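Local coordinates for protein Cow rumen GH26 endo-mannanase (Metagenome, PDB 6UEH) that probably hydrolyses internal beta-1,4-mannosidic linkages in mannans such as galactomannan, as a family GH26 endo-mannanase from the cow rumen, at residues A[207-212]-A[291-296]; A[341-346]-A[375-380]. All coordinates share one frame; numbering follows the deposited sequence.

Contact 1 of 2, residues A[207-212]-A[291-296]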
ATOM      1  N   PHE A 207      -5.175  18.589   7.367  1.00 15.46           N
ATOM      2  CA  PHE A 207      -4.992  20.035   7.435  1.00 15.70           C
ATOM      3  C   PHE A 207      -5.778  20.800   6.375  1.00 16.44           C
ATOM      4  O   PHE A 207      -5.453  21.945   6.067  1.00 17.31           O
ATOM      5  CB  PHE A 207      -3.505  20.383   7.312  1.00 17.80           C
ATOM      6  CG  PHE A 207      -2.696  20.005   8.518  1.00 17.98           C
ATOM      7  CD1 PHE A 207      -2.637  20.846   9.616  1.00 17.67           C
ATOM      8  CD2 PHE A 207      -2.003  18.807   8.557  1.00 18.11           C
ATOM      9  CE1 PHE A 207      -1.900  20.500  10.733  1.00 15.87           C
ATOM     10  CE2 PHE A 207      -1.263  18.458   9.669  1.00 16.53           C
ATOM     11  CZ  PHE A 207      -1.213  19.305  10.758  1.00 15.68           C
ATOM     12  N   MET A 208      -6.822  20.177   5.835  1.00 17.39           N
ATOM     13  CA  MET A 208      -7.556  20.749   4.708  1.00 17.22           C
ATOM     14  C   MET A 208      -8.199  22.105   5.013  1.00 18.02           C
ATOM     15  O   MET A 208      -8.334  22.945   4.123  1.00 17.52           O
ATOM     16  CB  MET A 208      -8.631  19.766   4.233  1.00 15.92           C
ATOM     17  CG  MET A 208      -9.618  19.356   5.315  1.00 16.02           C
ATOM     18  SD  MET A 208     -10.715  18.029   4.777  1.00 26.55           S
ATOM     19  CE  MET A 208     -11.537  18.822   3.401  1.00 21.77           C
ATOM     20  N   ASN A 209      -8.586  22.330   6.266  1.00 18.64           N
ATOM     21  CA  ASN A 209      -9.333  23.540   6.605  1.00 19.37           C
ATOM     22  C   ASN A 209      -8.456  24.769   6.831  1.00 19.42           C
ATOM     23  O   ASN A 209      -8.963  25.870   7.040  1.00 17.31           O
ATOM     24  CB  ASN A 209     -10.208  23.285   7.832  1.00 19.77           C
ATOM     25  CG  ASN A 209     -11.388  22.390   7.517  1.00 21.13           C
ATOM     26  OD1 ASN A 209     -12.010  22.520   6.462  1.00 20.43           O
ATOM     27  ND2 ASN A 209     -11.692  21.462   8.421  1.00 21.48           N
ATOM     28  N   TYR A 210      -7.142  24.582   6.780  1.00 16.06           N
ATOM     29  CA  TYR A 210      -6.220  25.710   6.803  1.00 16.07           C
ATOM     30  C   TYR A 210      -5.904  26.132   5.371  1.00 17.00           C
ATOM     31  O   TYR A 210      -4.752  26.070   4.943  1.00 16.59           O
ATOM     32  CB  TYR A 210      -4.929  25.354   7.541  1.00 16.64           C
ATOM     33  CG  TYR A 210      -5.105  24.915   8.982  1.00 17.27           C
ATOM     34  CD1 TYR A 210      -5.116  25.842  10.019  1.00 17.94           C
ATOM     35  CD2 TYR A 210      -5.234  23.570   9.306  1.00 16.69           C
ATOM     36  CE1 TYR A 210      -5.263  25.440  11.341  1.00 17.55           C
ATOM     37  CE2 TYR A 210      -5.381  23.158  10.620  1.00 16.65           C
ATOM     38  CZ  TYR A 210      -5.395  24.096  11.633  1.00 17.70           C
ATOM     39  OH  TYR A 210      -5.540  23.682  12.938  1.00 18.05           O
ATOM     40  N   ASN A 211      -6.929  26.554   4.634  1.00 18.20           N
ATOM     41  CA  ASN A 211      -6.788  26.859   3.209  1.00 18.70           C
ATOM     42  C   ASN A 211      -7.163  28.313   2.887  1.00 18.71           C
ATOM     43  O   ASN A 211      -7.808  28.980   3.694  1.00 18.62           O
ATOM     44  CB  ASN A 211      -7.646  25.893   2.386  1.00 17.89           C
ATOM     45  CG  ASN A 211      -9.128  26.124   2.580  1.00 18.16           C
ATOM     46  OD1 ASN A 211      -9.713  27.017   1.963  1.00 17.88           O
ATOM     47  ND2 ASN A 211      -9.749  25.316   3.433  1.00 17.63           N
ATOM     48  N   PRO A 212      -6.753  28.813   1.708  1.00 18.90           N
ATOM     49  CA  PRO A 212      -7.020  30.217   1.366  1.00 19.33           C
ATOM     50  C   PRO A 212      -8.433  30.515   0.854  1.00 21.03           C
ATOM     51  O   PRO A 212      -8.717  31.674   0.548  1.00 22.84           O
ATOM     52  CB  PRO A 212      -5.998  30.507   0.255  1.00 18.94           C
ATOM     53  CG  PRO A 212      -4.991  29.402   0.338  1.00 19.42           C
ATOM     54  CD  PRO A 212      -5.770  28.215   0.790  1.00 19.18           C
ATOM     55  N   MET A 291      -0.028  28.373   4.083  1.00 17.92           N
ATOM     56  CA  MET A 291      -0.932  28.182   5.213  1.00 18.82           C
ATOM     57  C   MET A 291      -0.707  26.826   5.870  1.00 18.66           C
ATOM     58  O   MET A 291      -0.813  26.692   7.092  1.00 17.82           O
ATOM     59  CB  MET A 291      -2.387  28.329   4.768  1.00 18.50           C
ATOM     60  CG  MET A 291      -2.707  29.714   4.231  1.00 20.03           C
ATOM     61  SD  MET A 291      -4.472  30.029   4.057  1.00 24.58           S
ATOM     62  CE  MET A 291      -4.443  31.715   3.460  1.00 22.92           C
ATOM     63  N   LEU A 292      -0.387  25.825   5.056  1.00 17.50           N
ATOM     64  CA  LEU A 292      -0.005  24.516   5.570  1.00 16.93           C
ATOM     65  C   LEU A 292       1.286  24.599   6.379  1.00 17.52           C
ATOM     66  O   LEU A 292       1.360  24.090   7.500  1.00 18.05           O
ATOM     67  CB  LEU A 292       0.168  23.516   4.427  1.00 15.60           C
ATOM     68  CG  LEU A 292       0.798  22.179   4.827  1.00 15.45           C
ATOM     69  CD1 LEU A 292      -0.195  21.319   5.607  1.00 14.54           C
ATOM     70  CD2 LEU A 292       1.332  21.440   3.606  1.00 15.13           C
ATOM     71  N   ALA A 293       2.299  25.241   5.802  1.00 16.98           N
ATOM     72  CA  ALA A 293       3.614  25.335   6.434  1.00 17.51           C
ATOM     73  C   ALA A 293       3.529  26.057   7.771  1.00 17.51           C
ATOM     74  O   ALA A 293       4.268  25.742   8.707  1.00 16.30           O
ATOM     75  CB  ALA A 293       4.598  26.041   5.516  1.00 18.82           C
ATOM     76  N   GLU A 294       2.620  27.024   7.850  1.00 16.98           N
ATOM     77  CA  GLU A 294       2.405  27.783   9.073  1.00 20.04           C
ATOM     78  C   GLU A 294       2.019  26.855  10.221  1.00 17.20           C
ATOM     79  O   GLU A 294       2.494  27.008  11.342  1.00 16.97           O
ATOM     80  CB  GLU A 294       1.325  28.846   8.856  1.00 24.37           C
ATOM     81  CG  GLU A 294       1.031  29.705  10.073  1.00 30.36           C
ATOM     82  CD  GLU A 294       0.009  30.794   9.789  1.00 35.70           C
ATOM     83  OE1 GLU A 294      -0.391  31.497  10.740  1.00 38.89           O
ATOM     84  OE2 GLU A 294      -0.393  30.949   8.615  1.00 37.40           O
ATOM     85  N   GLN A 295       1.165  25.882   9.928  1.00 15.84           N
ATOM     86  CA  GLN A 295       0.736  24.923  10.938  1.00 17.82           C
ATOM     87  C   GLN A 295       1.826  23.899  11.250  1.00 17.75           C
ATOM     88  O   GLN A 295       2.030  23.535  12.410  1.00 19.40           O
ATOM     89  CB  GLN A 295      -0.544  24.219  10.485  1.00 16.96           C
ATOM     90  CG  GLN A 295      -1.708  25.171  10.315  1.00 18.37           C
ATOM     91  CD  GLN A 295      -1.929  26.032  11.545  1.00 19.15           C
ATOM     92  OE1 GLN A 295      -1.937  25.534  12.671  1.00 18.81           O
ATOM     93  NE2 GLN A 295      -2.097  27.335  11.337  1.00 20.23           N
ATOM     94  N   LEU A 296       2.525  23.444  10.216  1.00 15.34           N
ATOM     95  CA  LEU A 296       3.599  22.470  10.387  1.00 14.88           C
ATOM     96  C   LEU A 296       4.759  23.057  11.184  1.00 14.60           C
ATOM     97  O   LEU A 296       5.454  22.336  11.903  1.00 14.69           O
ATOM     98  CB  LEU A 296       4.092  21.973   9.026  1.00 14.14           C
ATOM     99  CG  LEU A 296       3.043  21.198   8.222  1.00 14.28           C
ATOM    100  CD1 LEU A 296       3.609  20.738   6.884  1.00 13.69           C
ATOM    101  CD2 LEU A 296       2.528  20.015   9.034  1.00 13.70           C
TER

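Contact 2 of 2, residues A[341-346]-A[375-380]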
ATOM      1  N   TRP A 341       4.988  16.687  -6.365  1.00 17.11           N
ATOM      2  CA  TRP A 341       5.481  16.165  -5.093  1.00 16.06           C
ATOM      3  C   TRP A 341       6.846  16.750  -4.748  1.00 16.30           C
ATOM      4  O   TRP A 341       7.079  17.193  -3.620  1.00 16.21           O
ATOM      5  CB  TRP A 341       5.571  14.636  -5.127  1.00 15.86           C
ATOM      6  CG  TRP A 341       6.143  14.033  -3.868  1.00 15.53           C
ATOM      7  CD1 TRP A 341       7.465  13.902  -3.544  1.00 16.22           C
ATOM      8  CD2 TRP A 341       5.407  13.477  -2.770  1.00 15.86           C
ATOM      9  NE1 TRP A 341       7.596  13.299  -2.315  1.00 16.00           N
ATOM     10  CE2 TRP A 341       6.348  13.030  -1.817  1.00 15.91           C
ATOM     11  CE3 TRP A 341       4.044  13.313  -2.499  1.00 15.70           C
ATOM     12  CZ2 TRP A 341       5.970  12.431  -0.616  1.00 16.21           C
ATOM     13  CZ3 TRP A 341       3.671  12.718  -1.304  1.00 15.30           C
ATOM     14  CH2 TRP A 341       4.629  12.287  -0.378  1.00 15.40           C
ATOM     15  N   LYS A 342       7.749  16.740  -5.722  1.00 17.31           N
ATOM     16  CA  LYS A 342       9.085  17.289  -5.524  1.00 18.16           C
ATOM     17  C   LYS A 342       9.019  18.781  -5.215  1.00 17.08           C
ATOM     18  O   LYS A 342       9.785  19.284  -4.395  1.00 17.22           O
ATOM     19  CB  LYS A 342       9.960  17.033  -6.753  1.00 19.45           C
ATOM     20  CG  LYS A 342      10.285  15.563  -6.979  1.00 20.87           C
ATOM     21  CD  LYS A 342      11.217  15.376  -8.166  1.00 23.42           C
ATOM     22  CE  LYS A 342      11.565  13.910  -8.366  1.00 25.22           C
ATOM     23  NZ  LYS A 342      12.453  13.708  -9.546  1.00 27.47           N
ATOM     24  N   TYR A 343       8.093  19.477  -5.869  1.00 17.31           N
ATOM     25  CA  TYR A 343       7.877  20.902  -5.625  1.00 17.84           C
ATOM     26  C   TYR A 343       7.523  21.150  -4.164  1.00 17.00           C
ATOM     27  O   TYR A 343       8.126  21.996  -3.507  1.00 17.66           O
ATOM     28  CB  TYR A 343       6.769  21.439  -6.540  1.00 17.38           C
ATOM     29  CG  TYR A 343       6.531  22.933  -6.444  1.00 17.41           C
ATOM     30  CD1 TYR A 343       5.686  23.465  -5.477  1.00 16.84           C
ATOM     31  CD2 TYR A 343       7.137  23.810  -7.335  1.00 18.41           C
ATOM     32  CE1 TYR A 343       5.461  24.829  -5.393  1.00 18.03           C
ATOM     33  CE2 TYR A 343       6.916  25.174  -7.260  1.00 19.17           C
ATOM     34  CZ  TYR A 343       6.078  25.678  -6.287  1.00 19.43           C
ATOM     35  OH  TYR A 343       5.860  27.036  -6.209  1.00 20.27           O
ATOM     36  N   LEU A 344       6.543  20.403  -3.663  1.00 15.83           N
ATOM     37  CA  LEU A 344       6.094  20.544  -2.281  1.00 15.68           C
ATOM     38  C   LEU A 344       7.204  20.179  -1.300  1.00 16.44           C
ATOM     39  O   LEU A 344       7.426  20.879  -0.311  1.00 17.08           O
ATOM     40  CB  LEU A 344       4.862  19.673  -2.027  1.00 13.55           C
ATOM     41  CG  LEU A 344       4.318  19.675  -0.594  1.00 13.50           C
ATOM     42  CD1 LEU A 344       3.886  21.078  -0.173  1.00 14.49           C
ATOM     43  CD2 LEU A 344       3.167  18.690  -0.453  1.00 13.74           C
ATOM     44  N   TYR A 345       7.897  19.081  -1.586  1.00 15.44           N
ATOM     45  CA  TYR A 345       9.001  18.615  -0.754  1.00 15.35           C
ATOM     46  C   TYR A 345      10.083  19.683  -0.642  1.00 17.12           C
ATOM     47  O   TYR A 345      10.552  19.994   0.453  1.00 16.90           O
ATOM     48  CB  TYR A 345       9.588  17.322  -1.329  1.00 16.06           C
ATOM     49  CG  TYR A 345      10.638  16.647  -0.467  1.00 16.69           C
ATOM     50  CD1 TYR A 345      11.942  17.124  -0.421  1.00 17.53           C
ATOM     51  CD2 TYR A 345      10.331  15.509   0.271  1.00 16.27           C
ATOM     52  CE1 TYR A 345      12.906  16.503   0.355  1.00 18.38           C
ATOM     53  CE2 TYR A 345      11.290  14.879   1.046  1.00 12.89           C
ATOM     54  CZ  TYR A 345      12.576  15.380   1.083  1.00 16.55           C
ATOM     55  OH  TYR A 345      13.535  14.759   1.852  1.00 16.32           O
ATOM     56  N   ASP A 346      10.481  20.233  -1.784  1.00 18.68           N
ATOM     57  CA  ASP A 346      11.514  21.262  -1.817  1.00 21.50           C
ATOM     58  C   ASP A 346      11.054  22.545  -1.134  1.00 19.12           C
ATOM     59  O   ASP A 346      11.824  23.179  -0.416  1.00 17.65           O
ATOM     60  CB  ASP A 346      11.932  21.559  -3.259  1.00 25.33           C
ATOM     61  CG  ASP A 346      12.681  20.404  -3.900  1.00 29.90           C
ATOM     62  OD1 ASP A 346      13.091  19.479  -3.167  1.00 30.72           O
ATOM     63  OD2 ASP A 346      12.870  20.430  -5.135  1.00 31.17           O
ATOM     64  N   ALA A 375       7.929   9.060  -6.323  1.00 20.01           N
ATOM     65  CA  ALA A 375       8.778  10.239  -6.466  1.00 20.64           C
ATOM     66  C   ALA A 375      10.266   9.942  -6.275  1.00 22.56           C
ATOM     67  O   ALA A 375      11.106  10.814  -6.498  1.00 24.46           O
ATOM     68  CB  ALA A 375       8.341  11.313  -5.492  1.00 18.96           C
ATOM     69  N   GLY A 376      10.594   8.724  -5.857  1.00 19.46           N
ATOM     70  CA  GLY A 376      11.986   8.330  -5.715  1.00 20.07           C
ATOM     71  C   GLY A 376      12.463   8.257  -4.276  1.00 19.85           C
ATOM     72  O   GLY A 376      11.893   8.893  -3.390  1.00 20.00           O
ATOM     73  N   ASP A 377      13.527   7.489  -4.052  1.00 20.34           N
ATOM     74  CA  ASP A 377      14.044   7.234  -2.708  1.00 20.31           C
ATOM     75  C   ASP A 377      14.455   8.498  -1.960  1.00 23.55           C
ATOM     76  O   ASP A 377      14.417   8.537  -0.732  1.00 20.33           O
ATOM     77  CB  ASP A 377      15.244   6.284  -2.770  1.00 23.91           C
ATOM     78  CG  ASP A 377      14.861   4.885  -3.205  1.00 24.98           C
ATOM     79  OD1 ASP A 377      13.660   4.545  -3.141  1.00 23.46           O
ATOM     80  OD2 ASP A 377      15.765   4.122  -3.602  1.00 26.78           O
ATOM     81  N   GLU A 378      14.857   9.526  -2.700  1.00 23.88           N
ATOM     82  CA  GLU A 378      15.380  10.737  -2.083  1.00 26.35           C
ATOM     83  C   GLU A 378      14.274  11.734  -1.721  1.00 24.22           C
ATOM     84  O   GLU A 378      14.544  12.777  -1.129  1.00 24.64           O
ATOM     85  CB  GLU A 378      16.419  11.390  -3.005  1.00 31.06           C
ATOM     86  CG  GLU A 378      15.864  12.019  -4.282  1.00 35.30           C
ATOM     87  CD  GLU A 378      15.526  11.009  -5.381  1.00 39.18           C
ATOM     88  OE1 GLU A 378      15.613   9.787  -5.140  1.00 39.70           O
ATOM     89  OE2 GLU A 378      15.176  11.447  -6.498  1.00 41.17           O
ATOM     90  N   TYR A 379      13.030  11.400  -2.058  1.00 22.06           N
ATOM     91  CA  TYR A 379      11.899  12.290  -1.791  1.00 21.61           C
ATOM     92  C   TYR A 379      10.793  11.651  -0.949  1.00 20.80           C
ATOM     93  O   TYR A 379       9.791  12.300  -0.647  1.00 18.63           O
ATOM     94  CB  TYR A 379      11.291  12.784  -3.106  1.00 22.70           C
ATOM     95  CG  TYR A 379      12.068  13.893  -3.777  1.00 25.20           C
ATOM     96  CD1 TYR A 379      11.916  15.214  -3.376  1.00 27.01           C
ATOM     97  CD2 TYR A 379      12.940  13.623  -4.822  1.00 26.85           C
ATOM     98  CE1 TYR A 379      12.620  16.234  -3.990  1.00 29.25           C
ATOM     99  CE2 TYR A 379      13.652  14.636  -5.441  1.00 29.00           C
ATOM    100  CZ  TYR A 379      13.486  15.938  -5.021  1.00 30.84           C
ATOM    101  OH  TYR A 379      14.188  16.951  -5.633  1.00 34.49           O
ATOM    102  N   VAL A 380      10.966  10.382  -0.590  1.00 18.63           N
ATOM    103  CA  VAL A 380       9.926   9.622   0.107  1.00 17.86           C
ATOM    104  C   VAL A 380      10.523   8.817   1.269  1.00 18.95           C
ATOM    105  O   VAL A 380      11.606   8.248   1.137  1.00 19.41           O
ATOM    106  CB  VAL A 380       9.185   8.663  -0.866  1.00 18.62           C
ATOM    107  CG1 VAL A 380       8.096   7.883  -0.142  1.00 16.76           C
ATOM    108  CG2 VAL A 380       8.588   9.436  -2.041  1.00 18.83           C
TER
HETATM  109  O   HOH W   1      13.028  10.838  -8.323  1.00 29.38           O
HETATM  110  O   HOH W   2      15.882  14.907   0.428  1.00 23.04           O

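Contact 1 of 2, residues A[207-212]-A[291-296]
Gln-295 keeps CG anti to its own carbonyl carbon (chi1 -63°) and then bends at chi2 (-52°), which folds the end of the side chain down onto the ring of Tyr-210. This is a loop-to-helix contact of the (beta/alpha)8 barrel: the loop leaving strand 202-206 lies against helix 280-301. CG of Gln-295 makes a CH-pi contact over the Tyr-210 face, 3.6 Å from the ring centroid. Beyond it the amide stacks on the same ring, the two planes only 13° apart, with CD 3.4 Å from Tyr-210 CE1. OE1 is gripped by Thr-221 and Arg-298, so the amide's rotation is set while its flat side serves the tyrosine.

Phe-207 gathers an apolar cluster. Its CB meets Leu-292 CD1 at 3.8 Å, CE1 lies near Gln-295 CB, and CE2 reaches Leu-296 CD2 at 4.1 Å. Leu-306 of strand 306-309 touches both Phe-207 and Leu-296, placing this cluster between helix and barrel wall. No hydrogen bond joins the two segments; the loop holds its own shape through a type I turn from Phe-207 to Tyr-210 and through Asn-211 ND2, which donates to a lone pair of Met-208 O at 2.8 Å.

At the other end, Met-291 runs extended beyond CG along the loop backbone. Its CB comes close to Tyr-210 O, its SD lies 3.4 Å from Asn-211 C, and its methyl CE finishes 3.8 Å from Pro-212 CB.

Contact 2 of 2, residues A[341-346]-A[375-380]
Tyr-379 and the helix face of Trp-341, Lys-342 and Tyr-345 make most of this contact. Among the polar links, one direct hydrogen bond crosses: Trp-341 NE1 donates to Tyr-379 O at 2.9 Å. The carbonyl oxygen lies in the indole plane, but the donor sits well above the carbonyl plane, 45° out of it. With CG opposite its backbone N (chi1 177°), the tryptophan swings its pyrrole edge to the loop.

Two waters add bridges. One accepts from Lys-342 NZ and donates to Ala-375 O and Glu-378 OE2, linking ammonium and carboxylate whose charged atoms stand 4.7 Å apart (NZ to OE2). The other accepts from Tyr-345 OH and donates to Glu-378 O; the same hydroxyl also bonds Ser-146.

The aromatic contacts centre on the Tyr-379 ring. Its edge points at the face of Tyr-345, a T-shaped pair with centroids 5.0 Å apart and planes at 75°, and CD1 lies 3.5 Å from Tyr-345 CG. The extended aliphatic chain of Lys-342 covers one face of it, CG 3.6 Å from the ring centroid and almost on the normal. At its edge, Asp-346 OD1 lies in the ring plane, near CE1. Without the ring, as with an alanine here, the Lys-342 methylenes and the Tyr-345 face would probably lose their aromatic partner, and a gap would open between helix and loop.

Apolar packing closes the inner side: Ala-375 CB comes to 3.4 Å from Trp-341 CD1, and Val-380 CG2 lies obliquely to the indole, nearest NE1. The whole is a helix-to-loop joint of the (beta/alpha)8 barrel, where helix 334-351, which precedes strand 357-362, packs on the loop leading into strand 382-387.

Overall arrangement
Both contacts join a loop to an outer helix of the GH26 barrel, yet they share no element: contact 1 uses helix 280-301 with the loop after strand 202-206, contact 2 helix 334-351 with the loop before strand 382-387. The helices do meet, since Tyr-343 and Leu-344 rest on Ile-289. Centres lie about 19 Å apart, and the nearest atoms, about 5 Å apart, do not touch. Contact 1 is buried and relies on packing, with an amide stacked on a ring and no cross-segment hydrogen bond. Contact 2 is only partly buried and mixes ring packing with a direct hydrogen bond, with charges bridged by water toward its more exposed side.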